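Local coordinates for family 88 glycosyl hydrolase (PDB 5NOA), which probably acts on unsaturated uronic acid residues of plant glycans, as a glycoside hydrolase of a gut Bacteroides, at residues I36-N41 against F70-P75; Y103-S108 against V112-Y117; D126-E131 against Y173-N178; W274-L279 against I341-I346. All coordinates share one frame; numbering follows the deposited sequence.

Interaction 1: residues I36-N41 against F70-P75; sequences IIHKVN and FLTNKP
His38 reaches from helix 29-47 across to the end of helix 56-72, where its imidazole lies against Thr72 and the aliphatic chain of Lys74. With CG anti to the carbonyl carbon (chi1 -68°), the ring swings across to the end of helix 56-72, and its atoms take up different partners on the way out. ND1 lies 3.9 Å from Lys74 CD, and its polar partner is the hydroxyl of Tyr77. CE1 meets the methyl CG2 of Thr72 at 3.6 Å, and NE2, at the far end, is 3.8 Å from that same methyl. Thr72 OG1, turned back along its own helix, is hydrogen-bonded to the carbonyl of Ala68 and accepts a weak bond from Lys74 N. Lys74 stays extended, and a water accepts from its NZ (3.1 Å) while donating to His38 O (3.1 Å), thus linking the ammonium to the backbone of helix 29-47. One residue earlier on each helix, and more buried on the Ile37 side, the apolar branches of Ile37 and Leu71 cross nearly at right angles, with Ile37 CD1 and Leu71 CD2 3.6 Å apart. Asn73, with positive phi, ends helix 56-72, and Lys74 sits at the N-cap position before helix 75-87. This is packing of side chains, with one water bridge, between a helix and the end of another, as expected of the (alpha/alpha)6-barrel architecture of the six-hairpin glycosidases.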
loop_
_atom_site.group_PDB
_atom_site.type_symbol
_atom_site.label_atom_id
_atom_site.label_comp_id
_atom_site.label_asym_id
_atom_site.label_seq_id
_atom_site.Cartn_x
_atom_site.Cartn_y
_atom_site.Cartn_z
ATOM N N ILE A 36 6.889 16.214 -11.189
ATOM C CA ILE A 36 7.581 15.011 -10.729
ATOM C C ILE A 36 6.736 13.757 -10.988
ATOM O O ILE A 36 7.250 12.749 -11.478
ATOM C CB ILE A 36 7.945 15.146 -9.236
ATOM C CG1 ILE A 36 9.096 16.122 -9.065
ATOM C CG2 ILE A 36 8.261 13.798 -8.623
ATOM C CD1 ILE A 36 9.371 16.579 -7.635
ATOM N N ILE A 37 5.449 13.822 -10.682
ATOM C CA ILE A 37 4.564 12.691 -10.940
ATOM C C ILE A 37 4.610 12.258 -12.410
ATOM O O ILE A 37 4.766 11.081 -12.700
ATOM C CB ILE A 37 3.114 13.024 -10.519
ATOM C CG1 ILE A 37 3.024 13.063 -8.994
ATOM C CG2 ILE A 37 2.093 12.031 -11.058
ATOM C CD1 ILE A 37 1.803 13.776 -8.444
ATOM N N HIS A 38 4.526 13.222 -13.330
ATOM C CA HIS A 38 4.577 12.874 -14.734
ATOM C C HIS A 38 5.952 12.329 -15.152
ATOM O O HIS A 38 6.053 11.401 -15.956
ATOM C CB HIS A 38 4.163 14.062 -15.593
ATOM C CG HIS A 38 2.729 14.400 -15.436
ATOM N ND1 HIS A 38 1.741 13.436 -15.524
ATOM C CD2 HIS A 38 2.100 15.577 -15.230
ATOM C CE1 HIS A 38 0.562 14.023 -15.350
ATOM N NE2 HIS A 38 0.753 15.321 -15.191
ATOM N N LYS A 39 7.022 12.878 -14.581
ATOM C CA LYS A 39 8.366 12.391 -14.893
ATOM C C LYS A 39 8.533 10.925 -14.440
ATOM O O LYS A 39 9.041 10.092 -15.160
ATOM C CB LYS A 39 9.402 13.289 -14.234
ATOM C CG LYS A 39 10.842 12.990 -14.600
ATOM C CD LYS A 39 11.800 13.961 -13.908
ATOM C CE LYS A 39 11.673 13.970 -12.370
ATOM N NZ LYS A 39 12.945 14.130 -11.592
ATOM N N VAL A 40 8.083 10.639 -13.236
ATOM C CA VAL A 40 8.190 9.324 -12.636
ATOM C C VAL A 40 7.316 8.307 -13.366
ATOM O O VAL A 40 7.752 7.199 -13.686
ATOM C CB VAL A 40 7.830 9.410 -11.135
ATOM C CG1 VAL A 40 7.628 8.058 -10.502
ATOM C CG2 VAL A 40 8.929 10.181 -10.405
ATOM N N ASN A 41 6.052 8.650 -13.543
ATOM C CA ASN A 41 5.131 7.713 -14.150
ATOM C C ASN A 41 5.455 7.510 -15.616
ATOM O O ASN A 41 5.375 6.400 -16.145
ATOM C CB ASN A 41 3.694 8.127 -13.907
ATOM C CG ASN A 41 2.737 6.963 -13.828
ATOM O OD1 ASN A 41 3.175 5.856 -13.549
ATOM N ND2 ASN A 41 1.453 7.188 -14.035
ATOM N N PHE A 70 -6.368 9.685 -11.252
ATOM C CA PHE A 70 -7.394 10.446 -10.521
ATOM C C PHE A 70 -6.947 11.889 -10.277
ATOM O O PHE A 70 -7.766 12.817 -10.309
ATOM C CB PHE A 70 -7.707 9.810 -9.174
ATOM C CG PHE A 70 -8.278 8.442 -9.252
ATOM C CD1 PHE A 70 -8.933 7.968 -10.373
ATOM C CD2 PHE A 70 -8.133 7.591 -8.166
ATOM C CE1 PHE A 70 -9.455 6.692 -10.407
ATOM C CE2 PHE A 70 -8.663 6.320 -8.196
ATOM C CZ PHE A 70 -9.328 5.872 -9.318
ATOM N N LEU A 71 -5.665 12.096 -9.990
ATOM C CA LEU A 71 -5.147 13.443 -9.733
ATOM C C LEU A 71 -5.049 14.285 -10.991
ATOM O O LEU A 71 -5.429 15.453 -10.962
ATOM C CB LEU A 71 -3.769 13.365 -9.077
ATOM C CG LEU A 71 -3.191 14.690 -8.619
ATOM C CD1 LEU A 71 -3.789 15.067 -7.279
ATOM C CD2 LEU A 71 -1.671 14.601 -8.487
ATOM N N THR A 72 -4.517 13.703 -12.058
ATOM C CA THR A 72 -4.091 14.473 -13.229
ATOM C C THR A 72 -4.963 14.307 -14.454
ATOM O O THR A 72 -4.854 15.100 -15.389
ATOM C CB THR A 72 -2.659 14.103 -13.670
ATOM O OG1 THR A 72 -2.623 12.777 -14.219
ATOM C CG2 THR A 72 -1.681 14.216 -12.543
ATOM N N ASN A 73 -5.778 13.264 -14.510
ATOM C CA ASN A 73 -6.606 12.978 -15.693
ATOM C C ASN A 73 -5.841 12.727 -16.980
ATOM O O ASN A 73 -6.412 12.783 -18.054
ATOM C CB ASN A 73 -7.699 14.047 -15.855
ATOM C CG ASN A 73 -8.683 14.008 -14.706
ATOM O OD1 ASN A 73 -8.729 14.909 -13.871
ATOM N ND2 ASN A 73 -9.458 12.939 -14.645
ATOM N N LYS A 74 -4.573 12.334 -16.886
ATOM C CA LYS A 74 -3.795 12.118 -18.103
ATOM C C LYS A 74 -4.277 10.814 -18.789
ATOM O O LYS A 74 -4.188 9.728 -18.217
ATOM C CB LYS A 74 -2.303 12.041 -17.792
ATOM C CG LYS A 74 -1.449 11.921 -19.031
ATOM C CD LYS A 74 0.013 12.228 -18.775
ATOM C CE LYS A 74 0.741 12.357 -20.088
ATOM N NZ LYS A 74 2.107 12.852 -19.833
ATOM N N PRO A 75 -4.782 10.906 -20.036
ATOM C CA PRO A 75 -5.442 9.742 -20.629
ATOM C C PRO A 75 -4.557 8.523 -20.762
ATOM O O PRO A 75 -5.041 7.411 -20.627
ATOM C CB PRO A 75 -5.891 10.237 -22.024
ATOM C CG PRO A 75 -5.900 11.677 -21.944
ATOM C CD PRO A 75 -4.985 12.118 -20.856
HETATM O O HOH W 1 3.890 11.019 -18.091
#

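Interaction 2: residues Y103-S108 against V112-Y117; sequences YSYGES and VLFGDY
Leu113 opens the contact with Tyr103: the two CB atoms lie 3.8 Å apart, and Leu113 O is 3.3 Å from Tyr103 CB. Tyr103 turns its hydroxyl elsewhere, to Asp154 and Asn152. Phe114 comes next, with CG anti to the backbone N (chi1 -178°), which carries its ring in under the passing 103-108 backbone. Over one face sit Ser104 O, displaced toward the rim, and Tyr105 CA, which makes a CH-pi contact 4.0 Å from the centroid; the opposite face covers the backbone N of Asp116. Gly106 O lies at the ring edge, 3.5 Å from CD2 of Phe114, and the Tyr105 ring meets the Phe114 ring obliquely, planes at 69°. An alanine in place of Phe114 is likely to leave Ser104 O and Tyr105 CA without the ring beneath them and open a gap beside the Tyr105 ring. Asp116 contributes little beyond a loose approach to Tyr105. Tyr117 finishes the segment: its OH donates to Glu107 O at 2.6 Å, from 40° above the carbonyl plane, while the Glu107 carboxylate accepts from Tyr105 OH and pairs with Arg53. The chemistry is therefore mostly carbonyl against aromatic: the single cross-segment hydrogen bond fixes one end, while Gly106 O, buried without a polar partner, lies at the edge of the Phe114 ring and obliquely to that of Tyr117.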
loop_
_atom_site.group_PDB
_atom_site.type_symbol
_atom_site.label_atom_id
_atom_site.label_comp_id
_atom_site.label_asym_id
_atom_site.label_seq_id
_atom_site.Cartn_x
_atom_site.Cartn_y
_atom_site.Cartn_z
ATOM N N TYR A 103 -4.461 -20.099 -0.040
ATOM C CA TYR A 103 -4.194 -18.763 0.472
ATOM C C TYR A 103 -2.918 -18.582 1.243
ATOM O O TYR A 103 -2.667 -17.502 1.774
ATOM C CB TYR A 103 -5.370 -18.199 1.257
ATOM C CG TYR A 103 -5.796 -18.882 2.506
ATOM C CD1 TYR A 103 -6.610 -20.013 2.452
ATOM C CD2 TYR A 103 -5.509 -18.342 3.746
ATOM C CE1 TYR A 103 -7.077 -20.601 3.617
ATOM C CE2 TYR A 103 -5.996 -18.888 4.899
ATOM C CZ TYR A 103 -6.785 -20.025 4.842
ATOM O OH TYR A 103 -7.311 -20.599 5.977
ATOM N N SER A 104 -2.069 -19.622 1.292
ATOM C CA SER A 104 -0.668 -19.434 1.667
ATOM C C SER A 104 0.089 -18.828 0.489
ATOM O O SER A 104 -0.527 -18.441 -0.495
ATOM C CB SER A 104 -0.106 -20.770 2.096
ATOM O OG SER A 104 -0.288 -21.722 1.082
ATOM N N TYR A 105 1.422 -18.671 0.586
ATOM C CA TYR A 105 2.140 -18.021 -0.505
ATOM C C TYR A 105 2.218 -18.929 -1.730
ATOM O O TYR A 105 2.690 -20.067 -1.667
ATOM C CB TYR A 105 3.579 -17.659 -0.092
ATOM C CG TYR A 105 4.295 -16.871 -1.183
ATOM C CD1 TYR A 105 4.946 -17.487 -2.219
ATOM C CD2 TYR A 105 4.228 -15.495 -1.208
ATOM C CE1 TYR A 105 5.530 -16.743 -3.230
ATOM C CE2 TYR A 105 4.822 -14.743 -2.200
ATOM C CZ TYR A 105 5.446 -15.377 -3.218
ATOM O OH TYR A 105 6.024 -14.637 -4.244
ATOM N N GLY A 106 1.849 -18.383 -2.887
ATOM C CA GLY A 106 2.059 -19.014 -4.132
ATOM C C GLY A 106 1.824 -18.044 -5.245
ATOM O O GLY A 106 1.095 -17.056 -5.093
ATOM N N GLU A 107 2.455 -18.348 -6.378
ATOM C CA GLU A 107 2.370 -17.528 -7.590
ATOM C C GLU A 107 1.607 -18.214 -8.712
ATOM O O GLU A 107 1.408 -17.633 -9.772
ATOM C CB GLU A 107 3.785 -17.160 -8.071
ATOM C CG GLU A 107 4.614 -16.578 -6.924
ATOM C CD GLU A 107 6.036 -16.164 -7.306
ATOM O OE1 GLU A 107 6.369 -16.206 -8.513
ATOM O OE2 GLU A 107 6.795 -15.781 -6.380
ATOM N N SER A 108 1.180 -19.452 -8.484
ATOM C CA SER A 108 0.524 -20.217 -9.493
ATOM C C SER A 108 -0.983 -19.970 -9.458
ATOM O O SER A 108 -1.496 -19.304 -8.544
ATOM C CB SER A 108 0.888 -21.684 -9.336
ATOM O OG SER A 108 0.413 -22.176 -8.145
ATOM N N VAL A 112 -5.846 -18.385 -5.620
ATOM C CA VAL A 112 -6.919 -17.438 -5.848
ATOM C C VAL A 112 -7.327 -16.691 -4.591
ATOM O O VAL A 112 -7.751 -15.536 -4.658
ATOM C CB VAL A 112 -8.128 -18.210 -6.455
ATOM C CG1 VAL A 112 -9.369 -17.330 -6.613
ATOM C CG2 VAL A 112 -7.763 -18.848 -7.773
ATOM N N LEU A 113 -7.177 -17.347 -3.450
ATOM C CA LEU A 113 -7.551 -16.776 -2.153
ATOM C C LEU A 113 -6.414 -16.081 -1.421
ATOM O O LEU A 113 -6.596 -15.599 -0.303
ATOM C CB LEU A 113 -8.189 -17.848 -1.272
ATOM C CG LEU A 113 -9.483 -18.453 -1.825
ATOM C CD1 LEU A 113 -9.916 -19.606 -0.927
ATOM C CD2 LEU A 113 -10.532 -17.370 -1.993
ATOM N N PHE A 114 -5.239 -16.071 -2.042
ATOM C CA PHE A 114 -4.087 -15.377 -1.505
ATOM C C PHE A 114 -4.189 -13.912 -1.880
ATOM O O PHE A 114 -4.287 -13.575 -3.061
ATOM C CB PHE A 114 -2.830 -16.005 -2.108
ATOM C CG PHE A 114 -1.528 -15.421 -1.615
ATOM C CD1 PHE A 114 -1.343 -14.983 -0.291
ATOM C CD2 PHE A 114 -0.454 -15.345 -2.483
ATOM C CE1 PHE A 114 -0.131 -14.484 0.123
ATOM C CE2 PHE A 114 0.748 -14.828 -2.067
ATOM C CZ PHE A 114 0.895 -14.382 -0.774
ATOM N N GLY A 115 -4.152 -13.018 -0.886
ATOM C CA GLY A 115 -4.333 -11.614 -1.128
ATOM C C GLY A 115 -3.388 -10.995 -2.111
ATOM O O GLY A 115 -3.762 -9.994 -2.766
ATOM N N ASP A 116 -2.186 -11.550 -2.275
ATOM C CA ASP A 116 -1.311 -11.045 -3.331
ATOM C C ASP A 116 -1.887 -11.189 -4.747
ATOM O O ASP A 116 -1.453 -10.477 -5.654
ATOM C CB ASP A 116 0.064 -11.707 -3.250
ATOM C CG ASP A 116 0.968 -11.129 -2.166
ATOM O OD1 ASP A 116 0.602 -10.128 -1.541
ATOM O OD2 ASP A 116 2.084 -11.685 -2.027
ATOM N N TYR A 117 -2.868 -12.082 -4.918
ATOM C CA TYR A 117 -3.602 -12.251 -6.163
ATOM C C TYR A 117 -4.954 -11.587 -6.152
ATOM O O TYR A 117 -5.782 -11.829 -7.062
ATOM C CB TYR A 117 -3.679 -13.728 -6.581
ATOM C CG TYR A 117 -2.641 -14.145 -7.575
ATOM C CD1 TYR A 117 -2.481 -13.457 -8.776
ATOM C CD2 TYR A 117 -1.867 -15.261 -7.319
ATOM C CE1 TYR A 117 -1.545 -13.886 -9.714
ATOM C CE2 TYR A 117 -0.941 -15.692 -8.246
ATOM C CZ TYR A 117 -0.791 -15.004 -9.438
ATOM O OH TYR A 117 0.166 -15.415 -10.332
#

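Interaction 3: residues D126-E131 against Y173-N178; sequences DLYNLE and YNITKN
Helix-to-helix packing at the surface, between the last turns of helix 120-130 and helix 160-176, rests on Ile175, which fits against Tyr128 and Asn129 together. Both branches of the isoleucine are used. Its CG2 lies 3.7 Å from Tyr128 CE1, and its CD1 is the same 3.7 Å from Tyr128 CD1, so the isoleucine meets the CD1-CE1 side of the ring obliquely; with CG anti to the backbone N (chi1 174°), Tyr128 carries those two atoms to it. In this (alpha/alpha)-barrel fold the contact joins helix 120-130 to helix 160-176, with helix 135-149 between them in sequence, and Ile137 of that helix touches both Tyr128 and Ile175, making the packing three-sided. A serine in place of Tyr128 would probably leave Ile175 CG2 and CD1 without their aromatic partner and open a gap beside Ile137. The other neighbour is polar: Asn129 OD1 comes within 3.4 Å of Ile175 CG1, a van der Waals contact, and also lies in the plane of the Tyr128 ring at its edge. Just past Ile175, the chain turns out of its helix through an ST turn, Thr176 OG1 accepting from Asn178 N at 3.1 Å, and Asn178 OD1 in turn caps the backbone N of Leu180 ahead of helix 180-196.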
loop_
_atom_site.group_PDB
_atom_site.type_symbol
_atom_site.label_atom_id
_atom_site.label_comp_id
_atom_site.label_asym_id
_atom_site.label_seq_id
_atom_site.Cartn_x
_atom_site.Cartn_y
_atom_site.Cartn_z
ATOM N N ASP A 126 -11.694 0.138 -9.718
ATOM C CA ASP A 126 -11.533 1.557 -10.105
ATOM C C ASP A 126 -11.928 1.760 -11.565
ATOM O O ASP A 126 -12.579 2.725 -11.926
ATOM C CB ASP A 126 -10.068 2.016 -9.905
ATOM C CG ASP A 126 -9.683 2.234 -8.471
ATOM O OD1 ASP A 126 -10.561 2.322 -7.599
ATOM O OD2 ASP A 126 -8.443 2.320 -8.230
ATOM N N LEU A 127 -11.470 0.854 -12.407
ATOM C CA LEU A 127 -11.788 0.929 -13.838
ATOM C C LEU A 127 -13.295 0.751 -14.065
ATOM O O LEU A 127 -13.879 1.446 -14.893
ATOM C CB LEU A 127 -10.989 -0.102 -14.630
ATOM C CG LEU A 127 -9.478 0.167 -14.638
ATOM C CD1 LEU A 127 -8.700 -1.001 -15.218
ATOM C CD2 LEU A 127 -9.175 1.443 -15.408
ATOM N N TYR A 128 -13.914 -0.180 -13.332
ATOM C CA TYR A 128 -15.366 -0.333 -13.370
ATOM C C TYR A 128 -16.082 0.949 -12.992
ATOM O O TYR A 128 -17.020 1.372 -13.657
ATOM C CB TYR A 128 -15.784 -1.484 -12.412
ATOM C CG TYR A 128 -17.272 -1.634 -12.262
ATOM C CD1 TYR A 128 -17.971 -0.867 -11.348
ATOM C CD2 TYR A 128 -17.970 -2.525 -13.028
ATOM C CE1 TYR A 128 -19.335 -0.957 -11.232
ATOM C CE2 TYR A 128 -19.346 -2.650 -12.904
ATOM C CZ TYR A 128 -20.029 -1.869 -11.996
ATOM O OH TYR A 128 -21.371 -1.977 -11.891
ATOM N N ASN A 129 -15.638 1.611 -11.928
ATOM C CA ASN A 129 -16.330 2.813 -11.483
ATOM C C ASN A 129 -16.320 3.882 -12.555
ATOM O O ASN A 129 -17.299 4.587 -12.727
ATOM C CB ASN A 129 -15.749 3.321 -10.182
ATOM C CG ASN A 129 -16.221 2.528 -8.995
ATOM O OD1 ASN A 129 -17.322 1.973 -9.007
ATOM N ND2 ASN A 129 -15.365 2.399 -8.003
ATOM N N LEU A 130 -15.240 3.974 -13.312
ATOM C CA LEU A 130 -15.146 4.932 -14.427
ATOM C C LEU A 130 -16.025 4.545 -15.611
ATOM O O LEU A 130 -16.540 5.405 -16.291
ATOM C CB LEU A 130 -13.690 5.052 -14.877
ATOM C CG LEU A 130 -12.733 5.701 -13.858
ATOM C CD1 LEU A 130 -11.285 5.534 -14.308
ATOM C CD2 LEU A 130 -13.027 7.181 -13.682
ATOM N N GLU A 131 -16.097 3.244 -15.897
ATOM C CA GLU A 131 -16.877 2.755 -17.057
ATOM C C GLU A 131 -17.508 1.415 -16.673
ATOM O O GLU A 131 -16.917 0.364 -16.899
ATOM C CB GLU A 131 -15.924 2.591 -18.225
ATOM C CG GLU A 131 -15.311 3.914 -18.697
ATOM C CD GLU A 131 -14.172 3.723 -19.658
ATOM O OE1 GLU A 131 -14.467 3.400 -20.829
ATOM O OE2 GLU A 131 -13.003 3.920 -19.239
ATOM N N TYR A 173 -17.758 -3.076 -1.630
ATOM C CA TYR A 173 -18.951 -2.602 -0.914
ATOM C C TYR A 173 -19.607 -1.448 -1.643
ATOM O O TYR A 173 -20.819 -1.410 -1.837
ATOM C CB TYR A 173 -18.650 -2.218 0.539
ATOM C CG TYR A 173 -19.867 -1.627 1.173
ATOM C CD1 TYR A 173 -20.899 -2.467 1.590
ATOM C CD2 TYR A 173 -20.077 -0.256 1.217
ATOM C CE1 TYR A 173 -22.064 -1.973 2.100
ATOM C CE2 TYR A 173 -21.244 0.263 1.692
ATOM C CZ TYR A 173 -22.243 -0.597 2.155
ATOM O OH TYR A 173 -23.388 -0.073 2.645
ATOM N N ASN A 174 -18.814 -0.467 -2.029
ATOM C CA ASN A 174 -19.425 0.732 -2.615
ATOM C C ASN A 174 -20.115 0.449 -3.931
ATOM O O ASN A 174 -21.056 1.149 -4.280
ATOM C CB ASN A 174 -18.395 1.877 -2.707
ATOM C CG ASN A 174 -18.127 2.544 -1.358
ATOM O OD1 ASN A 174 -18.975 2.584 -0.491
ATOM N ND2 ASN A 174 -16.932 3.101 -1.200
ATOM N N ILE A 175 -19.660 -0.577 -4.653
ATOM C CA ILE A 175 -20.331 -1.009 -5.866
ATOM C C ILE A 175 -21.572 -1.841 -5.584
ATOM O O ILE A 175 -22.621 -1.565 -6.146
ATOM C CB ILE A 175 -19.363 -1.788 -6.770
ATOM C CG1 ILE A 175 -18.261 -0.852 -7.281
ATOM C CG2 ILE A 175 -20.109 -2.447 -7.923
ATOM C CD1 ILE A 175 -17.039 -1.564 -7.794
ATOM N N THR A 176 -21.437 -2.874 -4.762
ATOM C CA THR A 176 -22.488 -3.872 -4.563
ATOM C C THR A 176 -23.497 -3.475 -3.484
ATOM O O THR A 176 -24.623 -3.975 -3.472
ATOM C CB THR A 176 -21.904 -5.252 -4.155
ATOM O OG1 THR A 176 -21.283 -5.150 -2.869
ATOM C CG2 THR A 176 -20.903 -5.778 -5.208
ATOM N N LYS A 177 -23.055 -2.668 -2.519
ATOM C CA LYS A 177 -23.795 -2.394 -1.287
ATOM C C LYS A 177 -24.140 -3.642 -0.470
ATOM O O LYS A 177 -25.079 -3.623 0.338
ATOM C CB LYS A 177 -25.035 -1.505 -1.576
ATOM C CG LYS A 177 -24.733 -0.200 -2.319
ATOM C CD LYS A 177 -23.883 0.757 -1.478
ATOM C CE LYS A 177 -23.542 2.059 -2.207
ATOM N NZ LYS A 177 -24.720 2.947 -2.417
ATOM N N ASN A 178 -23.333 -4.698 -0.650
ATOM C CA ASN A 178 -23.489 -5.914 0.109
ATOM C C ASN A 178 -22.761 -5.751 1.458
ATOM O O ASN A 178 -21.552 -5.739 1.488
ATOM C CB ASN A 178 -22.915 -7.082 -0.690
ATOM C CG ASN A 178 -22.984 -8.392 0.035
ATOM O OD1 ASN A 178 -23.311 -8.477 1.235
ATOM N ND2 ASN A 178 -22.690 -9.466 -0.716
#

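Interaction 4: residues W274-L279 against I341-I346; sequences WTRSML and IGEKAI
The guanidinium of Arg276 receives the carboxylate of Glu343 at its edge, near its plane, while the methyl of Ala345 approaches obliquely, 3.8 Å from NH1. The two flat groups are far from coplanar, their planes being 62° apart. NH1 donates to Glu343 OE2 at 2.9 Å in a single-contact salt bridge, with a bent N-H...O angle of 139°. OE2 lies somewhat out of the guanidinium plane, and NH1 reaches it from well above the plane of the carboxylate. The bend at chi3 (-77°) turns NE and the guanidinium out of line with the chain, while CD itself lies 3.6 Å from Glu343 OE2. The bridge joins two long loops, one between helix 250-266 and helix 289-304, the other between helix 310-328 and helix 358-377, in a fold where helices provide the frame and loops link their ends. Both charged groups have further partners: Arg276 NH2 binds the carbonyls of Pro285 and Gln349, and Glu343 OE1 is held by Gln339 NE2. With NH1 and NH2 both engaged, the guanidinium probably has little freedom to rotate. The Arg276 backbone is hydrogen-bonded to that of Ala226, and Thr275 OG1 donates to Ser277 O across it at 2.8 Å.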
loop_
_atom_site.group_PDB
_atom_site.type_symbol
_atom_site.label_atom_id
_atom_site.label_comp_id
_atom_site.label_asym_id
_atom_site.label_seq_id
_atom_site.Cartn_x
_atom_site.Cartn_y
_atom_site.Cartn_z
ATOM N N TRP A 274 12.621 6.040 6.950
ATOM C CA TRP A 274 12.545 4.960 7.899
ATOM C C TRP A 274 13.454 3.839 7.430
ATOM O O TRP A 274 13.459 3.497 6.263
ATOM C CB TRP A 274 11.128 4.449 8.041
ATOM C CG TRP A 274 10.237 5.356 8.840
ATOM C CD1 TRP A 274 9.837 5.161 10.113
ATOM C CD2 TRP A 274 9.579 6.551 8.392
ATOM N NE1 TRP A 274 8.974 6.156 10.502
ATOM C CE2 TRP A 274 8.788 7.007 9.456
ATOM C CE3 TRP A 274 9.548 7.253 7.197
ATOM C CZ2 TRP A 274 8.015 8.140 9.359
ATOM C CZ3 TRP A 274 8.767 8.380 7.104
ATOM C CH2 TRP A 274 8.004 8.789 8.165
ATOM N N THR A 275 14.198 3.276 8.356
ATOM C CA THR A 275 15.083 2.162 8.058
ATOM C C THR A 275 14.298 0.868 7.973
ATOM O O THR A 275 13.198 0.734 8.552
ATOM C CB THR A 275 16.219 2.068 9.096
ATOM O OG1 THR A 275 15.679 2.119 10.413
ATOM C CG2 THR A 275 17.193 3.198 8.945
ATOM N N ARG A 276 14.881 -0.084 7.259
ATOM C CA ARG A 276 14.249 -1.366 7.034
ATOM C C ARG A 276 13.753 -2.033 8.311
ATOM O O ARG A 276 12.646 -2.598 8.310
ATOM C CB ARG A 276 15.200 -2.277 6.231
ATOM C CG ARG A 276 15.318 -1.886 4.769
ATOM C CD ARG A 276 16.468 -2.554 4.073
ATOM N NE ARG A 276 17.713 -1.904 4.454
ATOM C CZ ARG A 276 18.921 -2.375 4.157
ATOM N NH1 ARG A 276 19.058 -3.520 3.484
ATOM N NH2 ARG A 276 19.988 -1.713 4.509
ATOM N N SER A 277 14.532 -2.002 9.404
ATOM C CA SER A 277 14.052 -2.335 10.766
ATOM C C SER A 277 13.768 -0.989 11.431
ATOM O O SER A 277 14.688 -0.209 11.711
ATOM C CB SER A 277 15.084 -3.135 11.548
ATOM O OG SER A 277 14.561 -3.622 12.764
ATOM N N MET A 278 12.501 -0.679 11.619
ATOM C CA MET A 278 12.102 0.708 11.941
ATOM C C MET A 278 12.723 1.230 13.218
ATOM O O MET A 278 13.007 2.420 13.301
ATOM C CB MET A 278 10.582 0.771 12.082
ATOM C CG MET A 278 9.851 0.526 10.785
ATOM S SD MET A 278 8.044 0.319 10.977
ATOM C CE MET A 278 7.559 1.984 11.474
ATOM N N LEU A 279 12.896 0.341 14.212
ATOM C CA LEU A 279 13.391 0.727 15.531
ATOM C C LEU A 279 14.876 0.440 15.717
ATOM O O LEU A 279 15.383 0.625 16.804
ATOM C CB LEU A 279 12.589 0.037 16.630
ATOM C CG LEU A 279 11.085 0.214 16.585
ATOM C CD1 LEU A 279 10.437 -0.458 17.783
ATOM C CD2 LEU A 279 10.646 1.645 16.520
ATOM N N ILE A 341 12.745 -7.238 -3.640
ATOM C CA ILE A 341 12.111 -8.490 -3.220
ATOM C C ILE A 341 13.147 -9.542 -2.896
ATOM O O ILE A 341 13.056 -10.227 -1.868
ATOM C CB ILE A 341 11.105 -9.003 -4.273
ATOM C CG1 ILE A 341 9.921 -8.039 -4.350
ATOM C CG2 ILE A 341 10.649 -10.431 -3.967
ATOM C CD1 ILE A 341 9.086 -8.201 -5.621
ATOM N N GLY A 342 14.134 -9.676 -3.730
ATOM C CA GLY A 342 15.115 -10.768 -3.439
ATOM C C GLY A 342 16.245 -10.449 -2.482
ATOM O O GLY A 342 17.232 -11.165 -2.427
ATOM N N GLU A 343 16.176 -9.334 -1.774
ATOM C CA GLU A 343 17.320 -8.881 -1.004
ATOM C C GLU A 343 17.941 -9.939 -0.063
ATOM O O GLU A 343 17.240 -10.651 0.629
ATOM C CB GLU A 343 16.877 -7.686 -0.163
ATOM C CG GLU A 343 17.958 -7.079 0.696
ATOM C CD GLU A 343 17.381 -6.131 1.732
ATOM O OE1 GLU A 343 16.774 -6.593 2.744
ATOM O OE2 GLU A 343 17.531 -4.950 1.541
ATOM N N LYS A 344 19.259 -9.981 -0.078
ATOM C CA LYS A 344 20.120 -10.638 0.893
ATOM C C LYS A 344 20.858 -9.478 1.552
ATOM O O LYS A 344 21.433 -8.658 0.832
ATOM C CB LYS A 344 21.146 -11.546 0.193
ATOM C CG LYS A 344 20.530 -12.744 -0.511
ATOM C CD LYS A 344 21.170 -12.991 -1.867
ATOM C CE LYS A 344 20.611 -14.235 -2.523
ATOM N NZ LYS A 344 20.676 -14.069 -3.992
ATOM N N ALA A 345 20.826 -9.362 2.884
ATOM C CA ALA A 345 21.538 -8.251 3.522
ATOM C C ALA A 345 21.936 -8.602 4.930
ATOM O O ALA A 345 21.252 -9.332 5.631
ATOM C CB ALA A 345 20.696 -6.994 3.518
ATOM N N ILE A 346 23.052 -8.016 5.334
ATOM C CA ILE A 346 23.581 -8.136 6.678
ATOM C C ILE A 346 23.895 -6.735 7.192
ATOM O O ILE A 346 24.037 -5.786 6.418
ATOM C CB ILE A 346 24.836 -9.032 6.715
ATOM C CG1 ILE A 346 25.932 -8.514 5.796
ATOM C CG2 ILE A 346 24.469 -10.477 6.358
ATOM C CD1 ILE A 346 27.269 -9.186 5.990
#

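Overall arrangement
The four contacts follow one another along the chain, and all fall within a single family 88 region. Interactions 1 and 3 join helix ends near the surface; their centres are 23 Å apart, and they touch where Phe70 CZ packs 3.8 Å from Asp126 CG, which links helix 56-72 to helix 120-130. Interactions 2 and 4 instead lie in loops: their centres are 24 Å apart and their nearest atoms about 6 Å, without touching. Interactions 3 and 4 are the most distant pair, with centres 37 Å apart on opposite sides of the chain's centre. Interactions 1 and 3 thus lie on the helical frame, and 2 and 4 join parts of the long connecting loops of this largely helical enzyme.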